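Long-range contacts in UTP-glucose-1-phosphate uridylyltransferase 2 (Trypanosoma brucei, PDB 3GUE), which probably catalyses the reaction of UTP with alpha-D-glucose 1-phosphate to give UDP-glucose and diphosphate: residues L73-L82 / G211-N222; K254-D263 / R274-A282. All coordinates share one frame; numbering follows the deposited sequence.

Contact 1. Residues L73-L82 / G211-N222. With UPG (uridine-5'-diphosphate-glucose), chain C.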
loop_
_atom_site.group_PDB
_atom_site.type_symbol
_atom_site.label_atom_id
_atom_site.label_comp_id
_atom_site.label_asym_id
_atom_site.label_seq_id
_atom_site.Cartn_x
_atom_site.Cartn_y
_atom_site.Cartn_z
ATOM N N LEU A 73 22.374 12.423 -10.115
ATOM C CA LEU A 73 21.012 11.851 -10.097
ATOM C C LEU A 73 20.260 11.971 -8.780
ATOM O O LEU A 73 19.056 12.251 -8.777
ATOM C CB LEU A 73 21.004 10.382 -10.571
ATOM C CG LEU A 73 21.282 10.216 -12.070
ATOM C CD1 LEU A 73 21.601 8.772 -12.383
ATOM C CD2 LEU A 73 20.127 10.786 -12.995
ATOM N N LEU A 74 20.936 11.742 -7.656
ATOM C CA LEU A 74 20.304 11.927 -6.347
ATOM C C LEU A 74 19.835 13.373 -6.171
ATOM O O LEU A 74 18.755 13.649 -5.617
ATOM C CB LEU A 74 21.276 11.559 -5.224
ATOM C CG LEU A 74 20.745 11.757 -3.808
ATOM C CD1 LEU A 74 19.530 10.886 -3.484
ATOM C CD2 LEU A 74 21.863 11.561 -2.789
ATOM N N ARG A 75 20.646 14.300 -6.675
ATOM C CA ARG A 75 20.265 15.699 -6.682
ATOM C C ARG A 75 18.988 15.940 -7.488
ATOM O O ARG A 75 18.309 16.943 -7.293
ATOM C CB ARG A 75 21.430 16.555 -7.205
ATOM C CG ARG A 75 22.600 16.680 -6.230
ATOM C CD ARG A 75 23.453 17.886 -6.591
ATOM N NE ARG A 75 24.101 17.716 -7.890
ATOM C CZ ARG A 75 25.264 17.097 -8.098
ATOM N NH1 ARG A 75 25.966 16.586 -7.089
ATOM N NH2 ARG A 75 25.716 16.966 -9.336
ATOM N N GLN A 76 18.649 15.014 -8.384
ATOM C CA GLN A 76 17.388 15.107 -9.159
ATOM C C GLN A 76 16.187 14.358 -8.534
ATOM O O GLN A 76 15.069 14.378 -9.087
ATOM C CB GLN A 76 17.624 14.598 -10.583
ATOM C CG GLN A 76 18.423 15.588 -11.428
ATOM C CD GLN A 76 18.941 15.037 -12.750
ATOM O OE1 GLN A 76 19.842 15.621 -13.358
ATOM N NE2 GLN A 76 18.398 13.923 -13.193
ATOM N N ALA A 77 16.428 13.704 -7.399
ATOM C CA ALA A 77 15.464 12.780 -6.817
ATOM C C ALA A 77 14.574 13.416 -5.716
ATOM O O ALA A 77 14.963 14.371 -5.059
ATOM C CB ALA A 77 16.176 11.541 -6.335
ATOM N N VAL A 78 13.362 12.890 -5.569
ATOM C CA VAL A 78 12.325 13.436 -4.686
ATOM C C VAL A 78 11.627 12.206 -4.093
ATOM O O VAL A 78 11.486 11.188 -4.748
ATOM C CB VAL A 78 11.287 14.305 -5.475
ATOM C CG1 VAL A 78 10.031 14.566 -4.673
ATOM C CG2 VAL A 78 11.900 15.672 -5.918
ATOM N N VAL A 79 11.225 12.302 -2.841
ATOM C CA VAL A 79 10.566 11.176 -2.169
ATOM C C VAL A 79 9.111 11.516 -1.933
ATOM O O VAL A 79 8.777 12.633 -1.539
ATOM C CB VAL A 79 11.285 10.756 -0.856
ATOM C CG1 VAL A 79 10.529 9.596 -0.148
ATOM C CG2 VAL A 79 12.715 10.333 -1.154
ATOM N N LEU A 80 8.254 10.544 -2.231
ATOM C CA LEU A 80 6.837 10.613 -1.884
ATOM C C LEU A 80 6.464 9.359 -1.114
ATOM O O LEU A 80 6.766 8.230 -1.544
ATOM C CB LEU A 80 5.962 10.729 -3.143
ATOM C CG LEU A 80 4.423 10.821 -3.085
ATOM C CD1 LEU A 80 3.917 11.898 -2.214
ATOM C CD2 LEU A 80 3.869 11.016 -4.490
ATOM N N LYS A 81 5.824 9.559 0.033
ATOM C CA LYS A 81 5.236 8.436 0.785
ATOM C C LYS A 81 3.720 8.534 0.654
ATOM O O LYS A 81 3.146 9.596 0.930
ATOM C CB LYS A 81 5.678 8.526 2.260
ATOM C CG LYS A 81 6.788 7.530 2.679
ATOM C CD LYS A 81 6.207 6.111 2.826
ATOM C CE LYS A 81 7.044 5.204 3.741
ATOM N NZ LYS A 81 7.930 4.269 2.958
ATOM N N LEU A 82 3.080 7.461 0.182
ATOM C CA LEU A 82 1.621 7.393 0.075
ATOM C C LEU A 82 1.012 7.392 1.503
ATOM O O LEU A 82 1.487 6.685 2.395
ATOM C CB LEU A 82 1.189 6.145 -0.708
ATOM C CG LEU A 82 1.774 5.955 -2.123
ATOM C CD1 LEU A 82 1.317 4.635 -2.787
ATOM C CD2 LEU A 82 1.509 7.174 -3.056
ATOM N N GLY A 211 14.427 21.340 -11.404
ATOM C CA GLY A 211 15.442 20.476 -11.990
ATOM C C GLY A 211 15.310 19.029 -11.545
ATOM O O GLY A 211 16.119 18.186 -11.940
ATOM N N TYR A 212 14.302 18.745 -10.715
ATOM C CA TYR A 212 14.026 17.359 -10.313
ATOM C C TYR A 212 13.450 16.557 -11.497
ATOM O O TYR A 212 12.647 17.090 -12.266
ATOM C CB TYR A 212 13.136 17.306 -9.057
ATOM C CG TYR A 212 13.756 18.009 -7.867
ATOM C CD1 TYR A 212 14.866 17.458 -7.212
ATOM C CD2 TYR A 212 13.282 19.270 -7.430
ATOM C CE1 TYR A 212 15.459 18.101 -6.134
ATOM C CE2 TYR A 212 13.882 19.929 -6.341
ATOM C CZ TYR A 212 14.962 19.333 -5.696
ATOM O OH TYR A 212 15.574 19.936 -4.615
ATOM N N ARG A 213 13.890 15.301 -11.648
ATOM C CA ARG A 213 13.506 14.445 -12.764
ATOM C C ARG A 213 13.045 13.058 -12.316
ATOM O O ARG A 213 12.526 12.302 -13.124
ATOM C CB ARG A 213 14.690 14.249 -13.738
ATOM C CG ARG A 213 15.099 15.457 -14.551
ATOM C CD ARG A 213 13.985 15.877 -15.544
ATOM N NE ARG A 213 14.381 17.087 -16.278
ATOM C CZ ARG A 213 14.106 18.328 -15.888
ATOM N NH1 ARG A 213 13.440 18.538 -14.772
ATOM N NH2 ARG A 213 14.493 19.363 -16.610
ATOM N N TYR A 214 13.286 12.702 -11.055
ATOM C CA TYR A 214 12.971 11.362 -10.556
ATOM C C TYR A 214 12.250 11.392 -9.220
ATOM O O TYR A 214 12.557 12.222 -8.337
ATOM C CB TYR A 214 14.252 10.527 -10.443
ATOM C CG TYR A 214 14.851 10.182 -11.778
ATOM C CD1 TYR A 214 14.320 9.164 -12.549
ATOM C CD2 TYR A 214 15.936 10.906 -12.296
ATOM C CE1 TYR A 214 14.882 8.825 -13.819
ATOM C CE2 TYR A 214 16.484 10.585 -13.545
ATOM C CZ TYR A 214 15.962 9.535 -14.292
ATOM O OH TYR A 214 16.497 9.225 -15.547
ATOM N N MET A 215 11.303 10.474 -9.074
ATOM C CA MET A 215 10.544 10.360 -7.859
ATOM C C MET A 215 10.505 8.920 -7.383
ATOM O O MET A 215 10.120 8.034 -8.124
ATOM C CB MET A 215 9.114 10.873 -8.047
ATOM C CG MET A 215 8.231 10.630 -6.841
ATOM S SD MET A 215 6.643 11.462 -7.016
ATOM C CE MET A 215 7.151 13.179 -6.986
ATOM N N PHE A 216 10.894 8.726 -6.129
ATOM C CA PHE A 216 10.719 7.460 -5.445
ATOM C C PHE A 216 9.449 7.465 -4.574
ATOM O O PHE A 216 9.299 8.290 -3.646
ATOM C CB PHE A 216 11.986 7.094 -4.647
ATOM C CG PHE A 216 11.854 5.799 -3.869
ATOM C CD1 PHE A 216 11.747 4.586 -4.537
ATOM C CD2 PHE A 216 11.847 5.807 -2.479
ATOM C CE1 PHE A 216 11.598 3.400 -3.855
ATOM C CE2 PHE A 216 11.706 4.592 -1.751
ATOM C CZ PHE A 216 11.585 3.400 -2.449
ATOM N N ILE A 217 8.549 6.532 -4.887
ATOM C CA ILE A 217 7.255 6.382 -4.213
ATOM C C ILE A 217 7.172 5.014 -3.550
ATOM O O ILE A 217 7.562 4.005 -4.141
ATOM C CB ILE A 217 6.064 6.480 -5.209
ATOM C CG1 ILE A 217 6.327 7.506 -6.316
ATOM C CG2 ILE A 217 4.710 6.755 -4.465
ATOM C CD1 ILE A 217 5.317 7.389 -7.456
ATOM N N SER A 218 6.658 4.997 -2.324
ATOM C CA SER A 218 6.395 3.776 -1.557
ATOM C C SER A 218 5.196 3.935 -0.606
ATOM O O SER A 218 4.779 5.058 -0.289
ATOM C CB SER A 218 7.643 3.390 -0.744
ATOM O OG SER A 218 7.940 4.382 0.230
ATOM N N ASN A 219 4.661 2.796 -0.174
ATOM C CA ASN A 219 3.560 2.699 0.741
ATOM C C ASN A 219 3.877 3.305 2.092
ATOM O O ASN A 219 4.962 3.093 2.634
ATOM C CB ASN A 219 3.164 1.216 0.905
ATOM C CG ASN A 219 2.398 0.663 -0.294
ATOM O OD1 ASN A 219 1.955 1.408 -1.179
ATOM N ND2 ASN A 219 2.211 -0.656 -0.307
ATOM N N GLY A 220 2.948 4.079 2.652
ATOM C CA GLY A 220 3.144 4.562 4.038
ATOM C C GLY A 220 3.351 3.500 5.117
ATOM O O GLY A 220 3.957 3.771 6.154
ATOM N N ASP A 221 2.815 2.305 4.884
ATOM C CA ASP A 221 2.940 1.145 5.801
ATOM C C ASP A 221 4.257 0.345 5.657
ATOM O O ASP A 221 4.590 -0.473 6.515
ATOM C CB ASP A 221 1.747 0.195 5.640
ATOM C CG ASP A 221 1.657 -0.409 4.231
ATOM O OD1 ASP A 221 2.171 -1.522 4.020
ATOM O OD2 ASP A 221 1.106 0.242 3.333
ATOM N N ASN A 222 5.032 0.637 4.614
ATOM C CA ASN A 222 6.260 -0.110 4.318
ATOM C C ASN A 222 7.486 0.644 4.772
ATOM O O ASN A 222 7.987 1.512 4.069
ATOM C CB ASN A 222 6.379 -0.430 2.814
ATOM C CG ASN A 222 7.661 -1.205 2.481
ATOM O OD1 ASN A 222 8.308 -1.769 3.370
ATOM N ND2 ASN A 222 8.021 -1.248 1.203
HETATM N N1 UPG C . -3.353 4.986 -0.471
HETATM C C2 UPG C . -3.439 6.325 -0.904
HETATM N N3 UPG C . -4.569 6.689 -1.615
HETATM C C4 UPG C . -5.588 5.816 -1.912
HETATM C C5 UPG C . -5.501 4.479 -1.503
HETATM C C6 UPG C . -4.388 4.051 -0.786
HETATM O O2 UPG C . -2.592 7.199 -0.669
HETATM O O4 UPG C . -6.559 6.259 -2.541
HETATM C C1C UPG C . -2.149 4.536 0.298
HETATM C C2C UPG C . -2.312 3.729 1.589
HETATM O O2C UPG C . -2.579 4.594 2.702
HETATM C C3C UPG C . -0.916 3.120 1.696
HETATM C C4C UPG C . -0.588 2.801 0.246
HETATM O O4C UPG C . -1.431 3.649 -0.578
HETATM O O3C UPG C . -0.006 4.121 2.147
HETATM C C5C UPG C . -0.923 1.315 -0.109
HETATM O O5C UPG C . -2.295 1.023 -0.096
HETATM P PA UPG C . -2.843 -0.368 0.510
HETATM O O1A UPG C . -2.148 -0.514 1.821
HETATM O O2A UPG C . -4.307 -0.450 0.455
HETATM O O3A UPG C . -2.175 -1.464 -0.520
HETATM P PB UPG C . -2.817 -2.046 -1.897
HETATM O O1B UPG C . -3.213 -0.902 -2.736
HETATM O O2B UPG C . -3.802 -3.136 -1.614
HETATM O O3B UPG C . -1.522 -2.809 -2.460
HETATM C "C1'" UPG C . -0.341 -2.016 -2.845
HETATM C "C2'" UPG C . -0.046 -2.259 -4.319
HETATM C "C3'" UPG C . 0.158 -3.757 -4.507
HETATM C "C4'" UPG C . 1.351 -4.208 -3.649
HETATM C "C5'" UPG C . 1.108 -3.851 -2.160
HETATM C "C6'" UPG C . 2.380 -3.997 -1.366
HETATM O "O2'" UPG C . -1.136 -1.816 -5.149
HETATM O "O3'" UPG C . 0.334 -4.031 -5.886
HETATM O "O4'" UPG C . 1.563 -5.605 -3.782
HETATM O "O5'" UPG C . 0.718 -2.463 -1.975
HETATM O "O6'" UPG C . 2.062 -4.038 0.027
HETATM O O HOH W 1 8.792 6.834 -0.545
#
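Bends at chi2 (-75°) and chi4 (-100°) curl the chain of Lys-81 over the neighbouring strand, where its NZ meets the hydroxyl of Ser-218, itself turned in between backbone N and carbonyl carbon. Lys-81 NZ donates to Ser-218 OG at 2.7 Å and to Asn-222 O at 3.0 Å, so the ammonium ties strand 77-82 to the type I turn from Asn-219 to Asn-222. A water bridges Ser-218 OG and Leu-80 O beside it. The two strands run parallel at the middle of the mixed sheet of this GT-A-type domain, flanked by strands 128-132 and 300-309. Their backbone bonds include a nearly straight one from Leu-80 N to Phe-216 O (177°) and one from Leu-82 N to Ser-218 O. At the entry to the pair Gln-76 O is gripped twice: Arg-213 N lies in the carbonyl plane on a lone pair at 3.0 Å, while Tyr-214 N comes from above that plane. Val-78 sets CG2 over a face of the Tyr-212 ring, 4.0 Å from its centroid, a CH-pi contact with the two side chains at about a right angle. On the same sheet face Val-78 CG1 meets Met-215 CE, Leu-80 CD2 meets Met-215 SD, and Leu-82 CD2 packs on Ile-217 CG2 at 3.5 Å. The C-terminal ends of both strands reach the bound UDP-glucose. Asn-219 ND2 donates to the glucose ring oxygen O5' at 2.9 Å, its OD1 being held by Asn-304, and Gly-220 N donates to the ribose hydroxyl O3C at 3.0 Å. Gripped by two acceptors, the buried Lys-81 ammonium has its charge partly compensated, and that charge would probably polarise the Ser-218 hydroxyl.

Contact 2. Residues K254-D263 / R274-A282. With UPG (uridine-5'-diphosphate-glucose), chain C.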
loop_
_atom_site.group_PDB
_atom_site.type_symbol
_atom_site.label_atom_id
_atom_site.label_comp_id
_atom_site.label_asym_id
_atom_site.label_seq_id
_atom_site.Cartn_x
_atom_site.Cartn_y
_atom_site.Cartn_z
ATOM N N LYS A 254 -0.497 -12.076 0.590
ATOM C CA LYS A 254 -1.850 -12.558 0.239
ATOM C C LYS A 254 -2.740 -11.457 -0.344
ATOM O O LYS A 254 -3.679 -11.725 -1.138
ATOM C CB LYS A 254 -2.521 -13.120 1.471
ATOM C CG LYS A 254 -1.911 -14.419 1.947
ATOM C CD LYS A 254 -2.617 -14.928 3.175
ATOM C CE LYS A 254 -1.986 -16.225 3.660
ATOM N NZ LYS A 254 -1.707 -17.223 2.551
ATOM N N LYS A 255 -2.450 -10.234 0.094
ATOM C CA LYS A 255 -3.178 -9.037 -0.322
ATOM C C LYS A 255 -2.224 -8.003 -0.950
ATOM O O LYS A 255 -1.226 -7.605 -0.355
ATOM C CB LYS A 255 -3.939 -8.424 0.891
ATOM C CG LYS A 255 -5.080 -9.347 1.429
ATOM C CD LYS A 255 -5.761 -8.732 2.680
ATOM C CE LYS A 255 -6.698 -7.549 2.356
ATOM N NZ LYS A 255 -7.093 -6.780 3.620
ATOM N N GLY A 256 -2.553 -7.598 -2.170
ATOM C CA GLY A 256 -1.782 -6.634 -2.933
ATOM C C GLY A 256 -1.850 -7.078 -4.379
ATOM O O GLY A 256 -2.882 -7.563 -4.830
ATOM N N GLY A 257 -0.757 -6.913 -5.119
ATOM C CA GLY A 257 -0.719 -7.322 -6.516
ATOM C C GLY A 257 0.497 -8.121 -6.955
ATOM O O GLY A 257 1.594 -7.891 -6.476
ATOM N N HIS A 258 0.275 -9.069 -7.851
ATOM C CA HIS A 258 1.367 -9.777 -8.532
ATOM C C HIS A 258 1.429 -9.370 -9.994
ATOM O O HIS A 258 0.426 -8.935 -10.586
ATOM C CB HIS A 258 1.229 -11.305 -8.417
ATOM C CG HIS A 258 0.063 -11.868 -9.166
ATOM N ND1 HIS A 258 0.120 -12.178 -10.507
ATOM C CD2 HIS A 258 -1.197 -12.163 -8.766
ATOM C CE1 HIS A 258 -1.047 -12.659 -10.899
ATOM N NE2 HIS A 258 -1.865 -12.659 -9.865
ATOM N N LEU A 259 2.624 -9.527 -10.558
ATOM C CA LEU A 259 2.862 -9.284 -11.961
ATOM C C LEU A 259 2.453 -10.483 -12.775
ATOM O O LEU A 259 2.473 -11.628 -12.297
ATOM C CB LEU A 259 4.344 -8.928 -12.226
ATOM C CG LEU A 259 4.767 -7.533 -11.760
ATOM C CD1 LEU A 259 6.169 -7.201 -12.310
ATOM C CD2 LEU A 259 3.791 -6.448 -12.179
ATOM N N ALA A 260 2.065 -10.203 -14.012
ATOM C CA ALA A 260 1.764 -11.247 -14.980
ATOM C C ALA A 260 2.046 -10.639 -16.331
ATOM O O ALA A 260 2.526 -9.521 -16.417
ATOM C CB ALA A 260 0.320 -11.688 -14.866
ATOM N N TYR A 261 1.758 -11.392 -17.374
ATOM C CA TYR A 261 2.020 -11.008 -18.744
ATOM C C TYR A 261 0.720 -11.115 -19.529
ATOM O O TYR A 261 -0.114 -11.986 -19.248
ATOM C CB TYR A 261 3.039 -11.974 -19.363
ATOM C CG TYR A 261 4.497 -11.611 -19.126
ATOM C CD1 TYR A 261 4.924 -10.291 -19.204
ATOM C CD2 TYR A 261 5.454 -12.609 -18.870
ATOM C CE1 TYR A 261 6.254 -9.949 -19.004
ATOM C CE2 TYR A 261 6.794 -12.275 -18.652
ATOM C CZ TYR A 261 7.180 -10.955 -18.736
ATOM O OH TYR A 261 8.489 -10.618 -18.546
ATOM N N LYS A 262 0.564 -10.253 -20.528
ATOM C CA LYS A 262 -0.568 -10.351 -21.473
ATOM C C LYS A 262 -0.075 -10.153 -22.906
ATOM O O LYS A 262 0.840 -9.355 -23.150
ATOM C CB LYS A 262 -1.593 -9.266 -21.122
ATOM C CG LYS A 262 -2.986 -9.443 -21.678
ATOM C CD LYS A 262 -3.815 -8.217 -21.308
ATOM C CE LYS A 262 -3.160 -6.929 -21.806
ATOM N NZ LYS A 262 -3.337 -5.800 -20.837
ATOM N N ASP A 263 -0.691 -10.848 -23.853
ATOM C CA ASP A 263 -0.337 -10.665 -25.270
ATOM C C ASP A 263 -1.183 -9.567 -25.958
ATOM O O ASP A 263 -0.666 -8.511 -26.363
ATOM C CB ASP A 263 -0.427 -12.003 -26.037
ATOM C CG ASP A 263 0.941 -12.688 -26.224
ATOM O OD1 ASP A 263 0.958 -13.922 -26.404
ATOM O OD2 ASP A 263 1.992 -12.011 -26.217
ATOM N N ARG A 274 4.395 -9.247 -25.780
ATOM C CA ARG A 274 4.237 -9.329 -24.328
ATOM C C ARG A 274 4.252 -7.963 -23.659
ATOM O O ARG A 274 5.139 -7.150 -23.916
ATOM C CB ARG A 274 5.387 -10.136 -23.719
ATOM C CG ARG A 274 5.497 -11.572 -24.178
ATOM C CD ARG A 274 5.108 -12.535 -23.073
ATOM N NE ARG A 274 3.661 -12.643 -22.884
ATOM C CZ ARG A 274 3.028 -13.755 -22.502
ATOM N NH1 ARG A 274 3.709 -14.876 -22.285
ATOM N NH2 ARG A 274 1.706 -13.750 -22.350
ATOM N N ARG A 275 3.284 -7.726 -22.776
ATOM C CA ARG A 275 3.301 -6.537 -21.934
ATOM C C ARG A 275 3.034 -6.989 -20.504
ATOM O O ARG A 275 2.360 -8.001 -20.277
ATOM C CB ARG A 275 2.271 -5.491 -22.400
ATOM C CG ARG A 275 1.736 -5.710 -23.809
ATOM C CD ARG A 275 1.169 -4.444 -24.458
ATOM N NE ARG A 275 2.198 -3.644 -25.135
ATOM C CZ ARG A 275 2.033 -3.031 -26.309
ATOM N NH1 ARG A 275 0.878 -3.121 -26.959
ATOM N NH2 ARG A 275 3.028 -2.333 -26.848
ATOM N N PHE A 276 3.610 -6.267 -19.548
ATOM C CA PHE A 276 3.360 -6.492 -18.137
ATOM C C PHE A 276 1.914 -6.155 -17.790
ATOM O O PHE A 276 1.323 -5.251 -18.383
ATOM C CB PHE A 276 4.255 -5.582 -17.291
ATOM C CG PHE A 276 5.663 -6.097 -17.072
ATOM C CD1 PHE A 276 5.893 -7.369 -16.542
ATOM C CD2 PHE A 276 6.747 -5.270 -17.307
ATOM C CE1 PHE A 276 7.174 -7.812 -16.299
ATOM C CE2 PHE A 276 8.026 -5.710 -17.077
ATOM C CZ PHE A 276 8.239 -6.983 -16.569
ATOM N N VAL A 277 1.347 -6.907 -16.850
ATOM C CA VAL A 277 0.094 -6.538 -16.206
ATOM C C VAL A 277 0.233 -6.700 -14.692
ATOM O O VAL A 277 0.949 -7.579 -14.202
ATOM C CB VAL A 277 -1.193 -7.305 -16.744
ATOM C CG1 VAL A 277 -1.072 -7.711 -18.229
ATOM C CG2 VAL A 277 -1.543 -8.511 -15.882
ATOM N N LEU A 278 -0.447 -5.837 -13.958
ATOM C CA LEU A 278 -0.500 -5.939 -12.510
ATOM C C LEU A 278 -1.897 -6.438 -12.177
ATOM O O LEU A 278 -2.903 -5.858 -12.620
ATOM C CB LEU A 278 -0.192 -4.580 -11.877
ATOM C CG LEU A 278 -0.290 -4.380 -10.361
ATOM C CD1 LEU A 278 0.772 -5.177 -9.632
ATOM C CD2 LEU A 278 -0.130 -2.853 -10.051
ATOM N N ARG A 279 -1.991 -7.576 -11.506
ATOM C CA ARG A 279 -3.306 -8.006 -11.022
ATOM C C ARG A 279 -3.411 -7.812 -9.505
ATOM O O ARG A 279 -2.763 -8.538 -8.737
ATOM C CB ARG A 279 -3.621 -9.429 -11.400
ATOM C CG ARG A 279 -5.045 -9.819 -11.008
ATOM C CD ARG A 279 -5.457 -11.155 -11.485
ATOM N NE ARG A 279 -4.580 -12.248 -11.061
ATOM C CZ ARG A 279 -4.833 -13.522 -11.319
ATOM N NH1 ARG A 279 -5.942 -13.842 -11.971
ATOM N NH2 ARG A 279 -3.989 -14.473 -10.928
ATOM N N GLU A 280 -4.207 -6.812 -9.104
ATOM C CA GLU A 280 -4.483 -6.512 -7.685
ATOM C C GLU A 280 -5.507 -7.478 -7.100
ATOM O O GLU A 280 -6.225 -8.144 -7.840
ATOM C CB GLU A 280 -5.000 -5.094 -7.529
ATOM C CG GLU A 280 -4.006 -3.981 -7.890
ATOM C CD GLU A 280 -2.850 -3.873 -6.915
ATOM O OE1 GLU A 280 -3.017 -3.378 -5.781
ATOM O OE2 GLU A 280 -1.760 -4.264 -7.300
ATOM N N SER A 281 -5.584 -7.534 -5.774
ATOM C CA SER A 281 -6.640 -8.292 -5.086
ATOM C C SER A 281 -8.052 -7.984 -5.613
ATOM O O SER A 281 -8.847 -8.901 -5.865
ATOM C CB SER A 281 -6.587 -7.998 -3.587
ATOM O OG SER A 281 -5.511 -8.669 -2.976
ATOM N N ALA A 282 -8.348 -6.697 -5.766
ATOM C CA ALA A 282 -9.646 -6.225 -6.238
ATOM C C ALA A 282 -9.950 -6.562 -7.711
ATOM O O ALA A 282 -11.087 -6.404 -8.167
ATOM C CB ALA A 282 -9.752 -4.740 -6.022
HETATM N N1 UPG C . -3.353 4.986 -0.471
HETATM C C2 UPG C . -3.439 6.325 -0.904
HETATM N N3 UPG C . -4.569 6.689 -1.615
HETATM C C4 UPG C . -5.588 5.816 -1.912
HETATM C C5 UPG C . -5.501 4.479 -1.503
HETATM C C6 UPG C . -4.388 4.051 -0.786
HETATM O O2 UPG C . -2.592 7.199 -0.669
HETATM O O4 UPG C . -6.559 6.259 -2.541
HETATM C C1C UPG C . -2.149 4.536 0.298
HETATM C C2C UPG C . -2.312 3.729 1.589
HETATM O O2C UPG C . -2.579 4.594 2.702
HETATM C C3C UPG C . -0.916 3.120 1.696
HETATM C C4C UPG C . -0.588 2.801 0.246
HETATM O O4C UPG C . -1.431 3.649 -0.578
HETATM O O3C UPG C . -0.006 4.121 2.147
HETATM C C5C UPG C . -0.923 1.315 -0.109
HETATM O O5C UPG C . -2.295 1.023 -0.096
HETATM P PA UPG C . -2.843 -0.368 0.510
HETATM O O1A UPG C . -2.148 -0.514 1.821
HETATM O O2A UPG C . -4.307 -0.450 0.455
HETATM O O3A UPG C . -2.175 -1.464 -0.520
HETATM P PB UPG C . -2.817 -2.046 -1.897
HETATM O O1B UPG C . -3.213 -0.902 -2.736
HETATM O O2B UPG C . -3.802 -3.136 -1.614
HETATM O O3B UPG C . -1.522 -2.809 -2.460
HETATM C "C1'" UPG C . -0.341 -2.016 -2.845
HETATM C "C2'" UPG C . -0.046 -2.259 -4.319
HETATM C "C3'" UPG C . 0.158 -3.757 -4.507
HETATM C "C4'" UPG C . 1.351 -4.208 -3.649
HETATM C "C5'" UPG C . 1.108 -3.851 -2.160
HETATM C "C6'" UPG C . 2.380 -3.997 -1.366
HETATM O "O2'" UPG C . -1.136 -1.816 -5.149
HETATM O "O3'" UPG C . 0.334 -4.031 -5.886
HETATM O "O4'" UPG C . 1.563 -5.605 -3.782
HETATM O "O5'" UPG C . 0.718 -2.463 -1.975
HETATM O "O6'" UPG C . 2.062 -4.038 0.027
HETATM O O HOH W 2 -6.125 -10.794 -2.039
#
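Arg-279 runs alongside His-258, and their planes stand 83° apart. The arginine leaves with CG anti to its backbone N (chi1 -175°) and bends at chi3, which brings the guanidinium edge to the imidazole: Arg-279 NE and NH2 both donate to His-258 NE2, each at 3.0 Å. The imidazole takes the position between backbone N and carbonyl carbon (chi1 68°), and its ND1 donates to Leu-259 O, so both ring nitrogens are bonded and ring rotation is fixed. Since ND1 donates and NE2 accepts, the ring is consistent with a neutral histidine; Glu-49 makes a salt bridge to Arg-279 NH2, and His-298 stacks on the histidine. Strands 257-262 and 275-280 form an antiparallel pair within a three-stranded sheet, completed by strand 53-54, and their ends at Gly-257 and Glu-280 meet the sugar of UDP-glucose. Glu-280, bent at chi2, receives the glucose hydroxyls O2' on OE1 and O3' on OE2, both at 2.5 Å, and Gly-257 N donates almost straight to O4' at 3.0 Å. Beside the sugar site Gly-256 N donates to Ser-281 OG. Farther along, Leu-259 CD2 meets Leu-278 CD1, and Leu-259 CD1 reaches Phe-276 CE1. The Tyr-261 and Phe-276 rings are almost parallel but displaced, centroids 5.3 Å apart, until little of one covers the other. Arg-274 bends back over Tyr-261, its guanidinium resting a face on CB while its CD sits over the rim of the phenol ring. Asp-263 OD1 lies over the opposite guanidinium face, and Asp-263 OD2 makes a long salt bridge to Arg-274 NE, 3.8 Å, by charge alone.

How the contacts relate
Contact 1 and contact 2 come in series along the chain, 73-82/211-222 closing before 254-263/274-282 opens, and their centres lie 23 Å apart. No atoms touch between them; the nearest are about 8 Å apart. Contact 1 is a parallel pair in the central mixed sheet, contact 2 an antiparallel pair in a small sheet joined to the large one through strand 300-309, which neighbours strand 214-219 and bonds through Asn-302 and Phe-300 to strand 257-262. Both contacts reach UDP-glucose, contact 1 mainly from the nucleotide side, though it also touches the sugar, and contact 2 from the sugar side, so the ligand lies between the two pairs.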